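Local atomic coordinates of FAD-dependent oxidoreductase (Actinomadura kijaniata, PDB entry 3M9V), a protein that probably acts as a flavin-dependent oxidoreductase of the acyl-CoA dehydrogenase family in the biosynthesis of the sugar D-kijanose, and binds dTDP. Residues S166-L171 with L211-G216. Numbering follows the deposited sequence.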
loop_
_atom_site.group_PDB
_atom_site.type_symbol
_atom_site.label_atom_id
_atom_site.label_comp_id
_atom_site.label_asym_id
_atom_site.label_seq_id
_atom_site.Cartn_x
_atom_site.Cartn_y
_atom_site.Cartn_z
ATOM N N SER A 166 -38.512 23.495 12.431
ATOM C CA SER A 166 -38.814 22.715 11.235
ATOM C C SER A 166 -37.559 22.251 10.501
ATOM O O SER A 166 -36.560 22.970 10.428
ATOM C CB SER A 166 -39.683 23.522 10.266
ATOM O OG SER A 166 -41.003 23.667 10.761
ATOM N N GLY A 167 -37.635 21.072 9.907
ATOM C CA GLY A 167 -36.498 20.584 9.138
ATOM C C GLY A 167 -36.506 19.067 9.176
ATOM O O GLY A 167 -37.540 18.420 9.358
ATOM N N ARG A 168 -35.319 18.514 8.960
ATOM C CA ARG A 168 -35.162 17.072 8.907
ATOM C C ARG A 168 -33.683 16.773 9.072
ATOM O O ARG A 168 -32.847 17.431 8.449
ATOM C CB ARG A 168 -35.772 16.477 7.643
ATOM C CG ARG A 168 -34.834 15.559 6.922
ATOM C CD ARG A 168 -35.371 14.160 6.785
ATOM N NE ARG A 168 -36.303 13.986 5.681
ATOM C CZ ARG A 168 -36.515 12.839 5.034
ATOM N NH1 ARG A 168 -35.829 11.741 5.300
ATOM N NH2 ARG A 168 -37.419 12.784 4.075
ATOM N N LYS A 169 -33.356 15.830 9.954
ATOM C CA LYS A 169 -31.943 15.477 10.113
ATOM C C LYS A 169 -31.782 14.025 9.672
ATOM O O LYS A 169 -32.712 13.220 9.718
ATOM C CB LYS A 169 -31.478 15.622 11.566
ATOM C CG LYS A 169 -31.459 17.052 12.077
ATOM C CD LYS A 169 -30.322 17.864 11.441
ATOM C CE LYS A 169 -30.083 19.189 12.160
ATOM N NZ LYS A 169 -29.159 20.038 11.334
ATOM N N THR A 170 -30.580 13.690 9.230
ATOM C CA THR A 170 -30.362 12.381 8.653
ATOM C C THR A 170 -29.322 11.625 9.471
ATOM O O THR A 170 -28.580 12.237 10.236
ATOM C CB THR A 170 -29.962 12.527 7.179
ATOM O OG1 THR A 170 -30.006 11.222 6.593
ATOM C CG2 THR A 170 -28.616 13.203 7.032
ATOM N N LEU A 171 -29.291 10.301 9.344
ATOM C CA LEU A 171 -28.237 9.493 9.943
ATOM C C LEU A 171 -28.237 9.636 11.455
ATOM O O LEU A 171 -27.185 9.833 12.072
ATOM C CB LEU A 171 -26.855 9.755 9.324
ATOM C CG LEU A 171 -26.725 9.495 7.818
ATOM C CD1 LEU A 171 -25.286 9.749 7.319
ATOM C CD2 LEU A 171 -27.186 8.110 7.359
ATOM N N LEU A 211 -38.406 8.336 11.344
ATOM C CA LEU A 211 -38.731 7.532 10.165
ATOM C C LEU A 211 -38.071 6.169 10.334
ATOM O O LEU A 211 -37.399 5.914 11.336
ATOM C CB LEU A 211 -38.254 8.182 8.869
ATOM C CG LEU A 211 -38.735 9.594 8.518
ATOM C CD1 LEU A 211 -38.183 10.000 7.137
ATOM C CD2 LEU A 211 -40.257 9.676 8.507
ATOM N N ASP A 212 -38.258 5.281 9.368
ATOM C CA ASP A 212 -37.799 3.912 9.567
ATOM C C ASP A 212 -37.139 3.514 8.259
ATOM O O ASP A 212 -37.525 2.515 7.658
ATOM C CB ASP A 212 -38.982 2.992 9.844
ATOM C CG ASP A 212 -38.566 1.537 9.951
ATOM O OD1 ASP A 212 -37.436 1.263 10.385
ATOM O OD2 ASP A 212 -39.357 0.631 9.626
ATOM N N ASN A 213 -36.180 4.333 7.845
ATOM C CA ASN A 213 -35.623 4.347 6.502
ATOM C C ASN A 213 -34.121 4.037 6.434
ATOM O O ASN A 213 -33.476 4.374 5.453
ATOM C CB ASN A 213 -35.850 5.722 5.870
ATOM C CG ASN A 213 -35.019 6.803 6.531
ATOM O OD1 ASN A 213 -34.902 6.884 7.756
ATOM N ND2 ASN A 213 -34.424 7.653 5.709
ATOM N N TRP A 214 -33.542 3.401 7.445
ATOM C CA TRP A 214 -32.121 3.074 7.386
ATOM C C TRP A 214 -31.922 1.706 6.752
ATOM O O TRP A 214 -32.378 0.691 7.265
ATOM C CB TRP A 214 -31.483 3.091 8.783
ATOM C CG TRP A 214 -30.062 2.598 8.835
ATOM C CD1 TRP A 214 -29.606 1.536 9.564
ATOM C CD2 TRP A 214 -28.926 3.104 8.110
ATOM N NE1 TRP A 214 -28.268 1.351 9.343
ATOM C CE2 TRP A 214 -27.812 2.299 8.468
ATOM C CE3 TRP A 214 -28.744 4.144 7.196
ATOM C CZ2 TRP A 214 -26.529 2.493 7.950
ATOM C CZ3 TRP A 214 -27.455 4.360 6.690
ATOM C CH2 TRP A 214 -26.373 3.537 7.075
ATOM N N ASP A 215 -31.168 1.685 5.663
ATOM C CA ASP A 215 -30.909 0.458 4.935
ATOM C C ASP A 215 -29.421 0.451 4.585
ATOM O O ASP A 215 -29.090 0.800 3.451
ATOM C CB ASP A 215 -31.776 0.427 3.665
ATOM C CG ASP A 215 -31.861 -0.974 3.074
ATOM O OD1 ASP A 215 -31.571 -1.971 3.774
ATOM O OD2 ASP A 215 -32.159 -1.099 1.871
ATOM N N GLY A 216 -28.559 0.042 5.520
ATOM C CA GLY A 216 -27.112 0.278 5.434
ATOM C C GLY A 216 -26.438 -0.884 4.720
ATOM O O GLY A 216 -26.959 -1.991 4.715
#
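R168 has CD1 of L211 over one face of its guanidinium, 3.5 Å from R168 NH1 and 3.9 Å from R168 CZ. The two side chains cross at about a right angle, and the touching atom is the leucine's CD1. Bends in the arginine at chi2 and chi3 (120° and 82°) bring NH1 within touch of that methyl. At the edge of the same group, near its plane, the amide of N213 follows at a longer reach, ND2 lying 4.3 Å from R168 NH1. Neither polar end is paired across the contact; both turn to D226 on strand 225-234, R168 NH1 by a salt bridge to its carboxylate and N213 OD1 by a hydrogen bond to its backbone N. T170 OG1 also bonds this carboxylate, through OD1.

Further along the strand, L171 meets W214 through CD2, whose closest ring atom is CZ3 at 3.8 Å, the methyl coming at a slant to the indole. The ring reaches it with CG anti to the backbone N (chi1 173°), its NE1 is bonded to M219 O, and G216 N lies above one face. W214 also packs on Y367 of a second subunit. This is middle-domain packing of the acyl-CoA dehydrogenase fold: the loop after strand 208-210 lies beside strand 163-172, which pairs with strand 225-234, and L171 is about 6 Å, side chain to side chain, from S173, a residue that binds FMN in this protein, although no FMN is bound to this chain in the model. The chemistry implies a partly exposed seam whose direct contacts are van der Waals, while D226, a third party, supplies polar links to both segments.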